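Local coordinates for DUF4973 domain-containing protein (Bacteroides thetaiotaomicron, PDB 4QNI), which is of unknown function but is probably a two-domain lipoprotein that serves its bacterium as an auxiliary nutrient-binding protein, at residues 184-189 and 195-200; 75-80 and 135-140; 247-252 and 257-262. One frame throughout, in Å; residues are numbered along the deposited sequence.

Contact 1 (184-189 and 195-200); sequences VVTGYD and IETAES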
loop_
_atom_site.group_PDB
_atom_site.type_symbol
_atom_site.label_atom_id
_atom_site.label_comp_id
_atom_site.label_asym_id
_atom_site.label_seq_id
_atom_site.Cartn_x
_atom_site.Cartn_y
_atom_site.Cartn_z
ATOM N N VAL A 184 -34.917 -11.819 16.656
ATOM C CA VAL A 184 -35.974 -10.836 16.842
ATOM C C VAL A 184 -37.257 -11.549 17.294
ATOM O O VAL A 184 -37.706 -12.498 16.642
ATOM C CB VAL A 184 -36.204 -9.999 15.538
ATOM C CG1 VAL A 184 -37.411 -9.061 15.655
ATOM C CG2 VAL A 184 -34.952 -9.216 15.142
ATOM N N VAL A 185 -37.867 -11.065 18.389
ATOM C CA VAL A 185 -39.136 -11.591 18.888
ATOM C C VAL A 185 -40.244 -10.988 18.005
ATOM O O VAL A 185 -40.488 -9.786 18.026
ATOM C CB VAL A 185 -39.346 -11.337 20.402
ATOM C CG1 VAL A 185 -40.705 -11.873 20.860
ATOM C CG2 VAL A 185 -38.220 -11.965 21.220
ATOM N N THR A 186 -40.877 -11.859 17.228
ATOM C CA THR A 186 -41.881 -11.658 16.181
ATOM C C THR A 186 -43.322 -11.594 16.734
ATOM O O THR A 186 -44.177 -10.899 16.175
ATOM C CB THR A 186 -41.635 -12.817 15.193
ATOM O OG1 THR A 186 -40.819 -12.326 14.131
ATOM C CG2 THR A 186 -42.903 -13.554 14.706
ATOM N N GLY A 187 -43.566 -12.341 17.801
ATOM C CA GLY A 187 -44.859 -12.438 18.463
ATOM C C GLY A 187 -44.820 -13.443 19.591
ATOM O O GLY A 187 -43.742 -13.821 20.044
ATOM N N TYR A 188 -45.992 -13.870 20.067
ATOM C CA TYR A 188 -46.097 -14.834 21.154
ATOM C C TYR A 188 -47.128 -15.889 20.786
ATOM O O TYR A 188 -48.169 -15.557 20.205
ATOM C CB TYR A 188 -46.430 -14.138 22.491
ATOM C CG TYR A 188 -45.507 -12.977 22.804
ATOM C CD1 TYR A 188 -44.279 -13.182 23.425
ATOM C CD2 TYR A 188 -45.842 -11.676 22.438
ATOM C CE1 TYR A 188 -43.404 -12.121 23.669
ATOM C CE2 TYR A 188 -44.975 -10.611 22.670
ATOM C CZ TYR A 188 -43.759 -10.834 23.291
ATOM O OH TYR A 188 -42.933 -9.761 23.535
ATOM N N ASP A 189 -46.819 -17.173 21.078
ATOM C CA ASP A 189 -47.705 -18.284 20.742
ATOM C C ASP A 189 -48.852 -18.410 21.772
ATOM O O ASP A 189 -49.028 -17.519 22.613
ATOM C CB ASP A 189 -46.919 -19.608 20.565
ATOM C CG ASP A 189 -46.093 -20.096 21.742
ATOM O OD1 ASP A 189 -46.225 -19.524 22.844
ATOM O OD2 ASP A 189 -45.348 -21.084 21.573
ATOM N N ILE A 195 -42.231 -16.093 19.794
ATOM C CA ILE A 195 -41.962 -16.559 18.438
ATOM C C ILE A 195 -40.794 -15.711 18.005
ATOM O O ILE A 195 -40.852 -14.483 18.103
ATOM C CB ILE A 195 -43.176 -16.488 17.467
ATOM C CG1 ILE A 195 -44.425 -17.158 18.068
ATOM C CG2 ILE A 195 -42.814 -17.073 16.084
ATOM C CD1 ILE A 195 -45.768 -16.574 17.553
ATOM N N GLU A 196 -39.718 -16.356 17.597
ATOM C CA GLU A 196 -38.485 -15.688 17.228
ATOM C C GLU A 196 -38.065 -15.998 15.846
ATOM O O GLU A 196 -38.365 -17.069 15.337
ATOM C CB GLU A 196 -37.356 -16.124 18.153
ATOM C CG GLU A 196 -37.459 -15.543 19.537
ATOM C CD GLU A 196 -36.537 -16.233 20.513
ATOM O OE1 GLU A 196 -35.409 -16.612 20.110
ATOM O OE2 GLU A 196 -36.943 -16.383 21.689
ATOM N N THR A 197 -37.275 -15.098 15.265
ATOM C CA THR A 197 -36.704 -15.301 13.949
ATOM C C THR A 197 -35.741 -16.452 14.006
ATOM O O THR A 197 -35.097 -16.690 15.039
ATOM C CB THR A 197 -36.023 -14.049 13.439
ATOM O OG1 THR A 197 -34.991 -13.673 14.352
ATOM C CG2 THR A 197 -37.003 -12.923 13.216
ATOM N N ALA A 198 -35.705 -17.210 12.918
ATOM C CA ALA A 198 -34.814 -18.340 12.783
ATOM C C ALA A 198 -33.366 -17.838 12.615
ATOM O O ALA A 198 -32.488 -18.239 13.387
ATOM C CB ALA A 198 -35.245 -19.161 11.602
ATOM N N GLU A 199 -33.139 -16.909 11.658
ATOM C CA GLU A 199 -31.825 -16.342 11.374
ATOM C C GLU A 199 -31.357 -15.447 12.515
ATOM O O GLU A 199 -32.175 -14.841 13.216
ATOM C CB GLU A 199 -31.829 -15.564 10.048
ATOM N N SER A 200 -30.029 -15.374 12.688
ATOM C CA SER A 200 -29.383 -14.581 13.718
ATOM C C SER A 200 -28.399 -13.562 13.120
ATOM O O SER A 200 -27.770 -13.808 12.090
ATOM C CB SER A 200 -28.662 -15.498 14.709
ATOM O OG SER A 200 -27.532 -14.893 15.321
#
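Residues 184-189 and 195-200 run antiparallel as the two arms of a beta hairpin, their register broken by a classic beta bulge in which Thr186 and Gly187 both face Ile195. Ile195 O takes the N-H of Thr186 at 2.8 Å and, weakly, that of Gly187, while Ile195 N returns a nearly straight bond of 2.7 Å to Gly187 O. Val185 and Glu196 form the non-hydrogen-bonded pair next to the bulge. Beyond it a side chain stands in for the backbone: Val184 N donates to Thr197 OG1 at 3.0 Å with 170° at the hydrogen, and Thr197 N donates back to Val184 O. The hydroxyl can do this because chi1 of 59° sets OG1 between the backbone N and the carbonyl carbon; from there it also donates to Glu199 O. Ile195 spreads its branches apart, CG2 against Thr186 CG2 at 3.8 Å and CD1 against the backbone of Tyr188, 3.6 Å from its C. On the face shared by Val185 and Glu196, Val185 CG2 lies 4.0 Å from Glu196 CG, and Glu196 OE2 is hydrogen-bonded to His309 ND1 on strand 306-321. Strand 194-196 is an edge strand of its sheet within this chain, and this exposed hairpin depends mainly on directional N-H...O bonds, with apolar packing, chiefly of Ile195, beside them and Thr197 OG1 tying the end of the pairing to the residues that follow.

Contact 2 (75-80 and 135-140); sequences DTLNIL and KWVLPL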
loop_
_atom_site.group_PDB
_atom_site.type_symbol
_atom_site.label_atom_id
_atom_site.label_comp_id
_atom_site.label_asym_id
_atom_site.label_seq_id
_atom_site.Cartn_x
_atom_site.Cartn_y
_atom_site.Cartn_z
ATOM N N ASP A 75 -6.951 20.608 20.838
ATOM C CA ASP A 75 -7.036 21.041 19.429
ATOM C C ASP A 75 -6.974 19.894 18.469
ATOM O O ASP A 75 -7.878 19.766 17.658
ATOM C CB ASP A 75 -5.932 22.050 19.065
ATOM C CG ASP A 75 -6.161 23.448 19.562
ATOM O OD1 ASP A 75 -7.327 23.908 19.530
ATOM O OD2 ASP A 75 -5.168 24.110 19.932
ATOM N N THR A 76 -5.939 19.043 18.566
ATOM C CA THR A 76 -5.780 17.874 17.689
ATOM C C THR A 76 -6.977 16.915 17.860
ATOM O O THR A 76 -7.465 16.377 16.870
ATOM C CB THR A 76 -4.433 17.196 17.970
ATOM O OG1 THR A 76 -3.399 18.163 17.783
ATOM C CG2 THR A 76 -4.167 16.002 17.066
ATOM N N LEU A 77 -7.451 16.722 19.097
ATOM C CA LEU A 77 -8.606 15.865 19.351
ATOM C C LEU A 77 -9.841 16.453 18.660
ATOM O O LEU A 77 -10.576 15.714 18.002
ATOM C CB LEU A 77 -8.843 15.696 20.873
ATOM C CG LEU A 77 -10.039 14.840 21.301
ATOM C CD1 LEU A 77 -10.022 13.468 20.640
ATOM C CD2 LEU A 77 -10.079 14.690 22.806
ATOM N N ASN A 78 -10.052 17.783 18.777
ATOM C CA ASN A 78 -11.180 18.442 18.108
ATOM C C ASN A 78 -11.156 18.242 16.593
ATOM O O ASN A 78 -12.178 17.848 16.039
ATOM C CB ASN A 78 -11.217 19.916 18.435
ATOM C CG ASN A 78 -11.655 20.176 19.855
ATOM O OD1 ASN A 78 -12.233 19.316 20.522
ATOM N ND2 ASN A 78 -11.361 21.358 20.354
ATOM N N ILE A 79 -9.992 18.472 15.928
ATOM C CA ILE A 79 -9.828 18.256 14.473
ATOM C C ILE A 79 -10.184 16.799 14.147
ATOM O O ILE A 79 -11.012 16.550 13.269
ATOM C CB ILE A 79 -8.406 18.613 13.960
ATOM C CG1 ILE A 79 -7.917 20.016 14.387
ATOM C CG2 ILE A 79 -8.223 18.338 12.457
ATOM C CD1 ILE A 79 -8.643 21.127 13.863
ATOM N N LEU A 80 -9.602 15.850 14.911
ATOM C CA LEU A 80 -9.826 14.435 14.689
ATOM C C LEU A 80 -11.311 14.103 14.830
ATOM O O LEU A 80 -11.830 13.374 13.987
ATOM C CB LEU A 80 -8.960 13.573 15.634
ATOM C CG LEU A 80 -9.201 12.047 15.527
ATOM C CD1 LEU A 80 -7.918 11.284 15.417
ATOM C CD2 LEU A 80 -9.986 11.572 16.663
ATOM N N LYS A 135 -16.121 7.789 24.937
ATOM C CA LYS A 135 -14.926 7.162 24.353
ATOM C C LYS A 135 -13.728 7.999 24.827
ATOM O O LYS A 135 -13.208 8.830 24.081
ATOM C CB LYS A 135 -15.093 7.094 22.818
ATOM C CG LYS A 135 -16.297 6.225 22.363
ATOM C CD LYS A 135 -16.846 6.584 20.960
ATOM C CE LYS A 135 -15.830 6.496 19.841
ATOM N NZ LYS A 135 -16.495 6.585 18.512
ATOM N N TRP A 136 -13.391 7.862 26.136
ATOM C CA TRP A 136 -12.373 8.661 26.824
ATOM C C TRP A 136 -11.018 8.537 26.158
ATOM O O TRP A 136 -10.519 7.437 25.955
ATOM C CB TRP A 136 -12.268 8.305 28.308
ATOM C CG TRP A 136 -13.479 8.712 29.117
ATOM C CD1 TRP A 136 -14.379 7.880 29.712
ATOM C CD2 TRP A 136 -13.923 10.053 29.399
ATOM N NE1 TRP A 136 -15.323 8.617 30.394
ATOM C CE2 TRP A 136 -15.069 9.950 30.214
ATOM C CE3 TRP A 136 -13.432 11.335 29.086
ATOM C CZ2 TRP A 136 -15.751 11.081 30.699
ATOM C CZ3 TRP A 136 -14.105 12.452 29.566
ATOM C CH2 TRP A 136 -15.251 12.318 30.359
ATOM N N VAL A 137 -10.432 9.685 25.843
ATOM C CA VAL A 137 -9.140 9.807 25.194
ATOM C C VAL A 137 -8.304 10.850 25.959
ATOM O O VAL A 137 -8.845 11.890 26.371
ATOM C CB VAL A 137 -9.383 10.221 23.697
ATOM C CG1 VAL A 137 -8.277 11.093 23.135
ATOM C CG2 VAL A 137 -9.592 9.007 22.819
ATOM N N LEU A 138 -6.987 10.610 26.085
ATOM C CA LEU A 138 -6.114 11.598 26.688
ATOM C C LEU A 138 -5.253 12.191 25.576
ATOM O O LEU A 138 -4.361 11.488 25.087
ATOM C CB LEU A 138 -5.262 10.990 27.825
ATOM C CG LEU A 138 -4.293 11.948 28.535
ATOM C CD1 LEU A 138 -5.052 13.083 29.226
ATOM C CD2 LEU A 138 -3.392 11.173 29.532
ATOM N N PRO A 139 -5.518 13.453 25.123
ATOM C CA PRO A 139 -4.709 14.028 24.025
ATOM C C PRO A 139 -3.489 14.822 24.541
ATOM O O PRO A 139 -3.648 15.724 25.345
ATOM C CB PRO A 139 -5.714 14.921 23.302
ATOM C CG PRO A 139 -6.685 15.403 24.408
ATOM C CD PRO A 139 -6.573 14.399 25.563
ATOM N N LEU A 140 -2.273 14.478 24.074
ATOM C CA LEU A 140 -1.021 15.104 24.521
ATOM C C LEU A 140 -0.160 15.540 23.364
ATOM O O LEU A 140 -0.220 14.955 22.296
ATOM C CB LEU A 140 -0.176 14.121 25.394
ATOM C CG LEU A 140 -0.870 13.491 26.610
ATOM C CD1 LEU A 140 -0.143 12.258 27.072
ATOM C CD2 LEU A 140 -0.992 14.481 27.729
#
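Helix residues 75-80 pass over strand residues 135-140 with Leu77 and Pro139 closest, their CA atoms 6.4 Å apart, and no hydrogen bond joins the two backbones. The contact is carried by one leucine set against two strand side chains. Leu77 points from the helix toward the strand, and Val137 and Pro139, two residues apart, rise from the strand face that meets it; Leu138 between them turns away. With CG anti to the backbone N (chi1 179°), the isobutyl group of Leu77 extends from the helix and brings both methyls to the strand. CD1 meets Val137 CG1 tip to tip at 3.9 Å. CD2 touches both partners, 3.8 Å from Pro139 CG and 4.0 Å from Val137 CG1. Nearer the helix backbone, Leu77 CB rests against Pro139 CB at 4.0 Å, so the proline ring, crossing the leucine obliquely, meets it at both CB and CD2. Val137 takes part through CG1 alone, touching both methyls of Leu77.

Around this point Ile162 of strand 160-168 packs on both Val137 and Pro139, and Tyr93 of strand 93-95 touches Val137 and Leu80. The helix also faces a second subunit: Asp75 OD1 and Asn78 ND2 both bond to the side-chain amide of Asn117 of that other chain.

The contact joins the helix to the mixed sheet of the N-terminal, DUF4973 part by aliphatic packing, alongside Thr76 on Ile162 and Leu80 on Tyr93. Being wholly aliphatic and buried, it has no polar atom to satisfy and no bond to fix its direction.

Contact 3 (247-252 and 257-262); sequences VTISCD and IGFELN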
loop_
_atom_site.group_PDB
_atom_site.type_symbol
_atom_site.label_atom_id
_atom_site.label_comp_id
_atom_site.label_asym_id
_atom_site.label_seq_id
_atom_site.Cartn_x
_atom_site.Cartn_y
_atom_site.Cartn_z
ATOM N N VAL A 247 -22.557 -15.123 37.296
ATOM C CA VAL A 247 -22.513 -13.768 36.753
ATOM C C VAL A 247 -23.896 -13.124 37.027
ATOM O O VAL A 247 -24.934 -13.776 36.855
ATOM C CB VAL A 247 -22.108 -13.738 35.248
ATOM C CG1 VAL A 247 -22.171 -12.320 34.664
ATOM C CG2 VAL A 247 -20.709 -14.334 35.037
ATOM N N THR A 248 -23.908 -11.875 37.504
ATOM C CA THR A 248 -25.141 -11.113 37.673
ATOM C C THR A 248 -25.250 -10.190 36.466
ATOM O O THR A 248 -24.395 -9.321 36.268
ATOM C CB THR A 248 -25.174 -10.360 39.001
ATOM O OG1 THR A 248 -25.029 -11.311 40.062
ATOM C CG2 THR A 248 -26.483 -9.519 39.181
ATOM N N ILE A 249 -26.267 -10.414 35.635
ATOM C CA ILE A 249 -26.521 -9.594 34.460
ATOM C C ILE A 249 -27.626 -8.613 34.810
ATOM O O ILE A 249 -28.702 -9.027 35.227
ATOM C CB ILE A 249 -26.857 -10.429 33.194
ATOM C CG1 ILE A 249 -25.702 -11.386 32.814
ATOM C CG2 ILE A 249 -27.195 -9.498 32.036
ATOM C CD1 ILE A 249 -25.994 -12.323 31.543
ATOM N N SER A 250 -27.365 -7.323 34.669
ATOM C CA SER A 250 -28.379 -6.327 34.970
ATOM C C SER A 250 -28.310 -5.154 33.992
ATOM O O SER A 250 -27.403 -5.058 33.149
ATOM C CB SER A 250 -28.245 -5.830 36.407
ATOM O OG SER A 250 -26.967 -5.260 36.612
ATOM N N CYS A 251 -29.316 -4.286 34.101
ATOM C CA CYS A 251 -29.483 -3.096 33.291
ATOM C C CYS A 251 -30.077 -2.019 34.167
ATOM O O CYS A 251 -31.164 -2.215 34.706
ATOM C CB CYS A 251 -30.366 -3.404 32.090
ATOM S SG CYS A 251 -30.588 -2.012 30.973
ATOM N N ASP A 252 -29.363 -0.893 34.335
ATOM C CA ASP A 252 -29.802 0.210 35.197
ATOM C C ASP A 252 -31.044 0.930 34.653
ATOM O O ASP A 252 -31.807 1.472 35.450
ATOM C CB ASP A 252 -28.654 1.195 35.450
ATOM C CG ASP A 252 -27.616 0.674 36.430
ATOM O OD1 ASP A 252 -27.957 -0.221 37.246
ATOM O OD2 ASP A 252 -26.477 1.187 36.417
ATOM N N ILE A 257 -35.880 0.086 28.196
ATOM C CA ILE A 257 -35.558 -0.738 27.034
ATOM C C ILE A 257 -36.201 -2.139 27.130
ATOM O O ILE A 257 -35.857 -3.047 26.365
ATOM C CB ILE A 257 -34.015 -0.775 26.822
ATOM C CG1 ILE A 257 -33.262 -1.530 27.934
ATOM C CG2 ILE A 257 -33.451 0.655 26.628
ATOM C CD1 ILE A 257 -31.785 -2.010 27.468
ATOM N N GLY A 258 -37.166 -2.273 28.036
ATOM C CA GLY A 258 -37.907 -3.512 28.261
ATOM C C GLY A 258 -37.022 -4.722 28.483
ATOM O O GLY A 258 -37.274 -5.790 27.922
ATOM N N PHE A 259 -35.931 -4.521 29.239
ATOM C CA PHE A 259 -34.929 -5.536 29.559
ATOM C C PHE A 259 -35.569 -6.621 30.392
ATOM O O PHE A 259 -36.376 -6.331 31.280
ATOM C CB PHE A 259 -33.712 -4.911 30.277
ATOM C CG PHE A 259 -32.628 -5.890 30.666
ATOM C CD1 PHE A 259 -31.674 -6.301 29.740
ATOM C CD2 PHE A 259 -32.563 -6.402 31.957
ATOM C CE1 PHE A 259 -30.677 -7.208 30.099
ATOM C CE2 PHE A 259 -31.549 -7.302 32.318
ATOM C CZ PHE A 259 -30.615 -7.695 31.388
ATOM N N GLU A 260 -35.266 -7.875 30.042
ATOM C CA GLU A 260 -35.803 -9.058 30.699
ATOM C C GLU A 260 -34.791 -10.178 30.662
ATOM O O GLU A 260 -34.307 -10.550 29.601
ATOM C CB GLU A 260 -37.110 -9.515 30.021
ATOM C CG GLU A 260 -38.367 -8.870 30.578
ATOM C CD GLU A 260 -39.015 -9.564 31.764
ATOM O OE1 GLU A 260 -39.349 -10.766 31.646
ATOM O OE2 GLU A 260 -39.249 -8.884 32.789
ATOM N N LEU A 261 -34.453 -10.699 31.816
ATOM C CA LEU A 261 -33.573 -11.852 31.879
ATOM C C LEU A 261 -34.379 -13.112 31.820
ATOM O O LEU A 261 -35.472 -13.172 32.387
ATOM C CB LEU A 261 -32.762 -11.872 33.171
ATOM C CG LEU A 261 -31.588 -10.950 33.241
ATOM C CD1 LEU A 261 -31.111 -10.874 34.667
ATOM C CD2 LEU A 261 -30.462 -11.404 32.291
ATOM N N ASN A 262 -33.826 -14.139 31.191
ATOM C CA ASN A 262 -34.429 -15.446 31.222
ATOM C C ASN A 262 -34.079 -16.015 32.594
ATOM O O ASN A 262 -32.904 -16.070 32.955
ATOM C CB ASN A 262 -33.933 -16.293 30.073
ATOM C CG ASN A 262 -34.582 -17.651 30.009
ATOM O OD1 ASN A 262 -34.233 -18.556 30.772
ATOM N ND2 ASN A 262 -35.539 -17.815 29.095
#
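The sulfur of Cys251 meets two side chains of 257-262, Ile257 and Phe259, from directions roughly at right angles. Ile257 CD1 touches SG at 3.7 Å, and the Phe259 ring makes an oblique sulfur-aromatic contact, its centroid 4.9 Å from SG. The carbon beneath the sulfur is closer still: Cys251 CB sits over one face of the Phe259 ring, 3.8 Å from the centroid and 17° off the normal, a CH-pi contact. Cys251 places SG anti to its own backbone nitrogen, chi1 -178°, which carries the sulfur past the ring toward Ile257 while CB stays above the face. At the edge of the same ring Ile249 CG2 meets CZ at 3.9 Å, the two side chains crossing at about a right angle. The Ile249 methyl is shared, since Leu261 CD2 lies 3.8 Å from Ile249 CG2, and Leu261 CD1 comes close to Ile249 O.

The CA atoms of Cys251 and Phe259 are 7.0 Å apart, those of Ile249 and Leu261 7.8 Å, and no hydrogen bond crosses, so the hairpin of strands 244-250 and 260-275 is splayed at this end. Its backbones bond outward instead, Ser250 to Lys236 and Glu260 to Tyr295. An alanine in place of Phe259 would probably leave Cys251 CB and Ile249 CG2 without the ring they pack on and open a gap between the two segments. Cohesion here is apolar and dispersive: an aromatic face and edge, a thiol and branched aliphatic chains fill the separation that backbone pairing does not bridge.

In the fold
From the N terminus, contact 2 closes first: a loop of 54 residues brings strand 135-142 back beneath helix 74-85, in the DUF4973 part. The chain then enters the C-terminal region, where contacts 1 and 3 each close a short hairpin, with five and four residues between their segments. All three follow in series; none nests in or crosses another. Contacts 1 and 3 belong to the same ten-stranded antiparallel sheet, one at an edge strand and one further in, with centres about 19 Å apart. Arg307 of strand 306-321 reaches both, packing on Val185 and bonding to Gly258 O. Contact 2 is separate, its centre about 34 Å from that of contact 3.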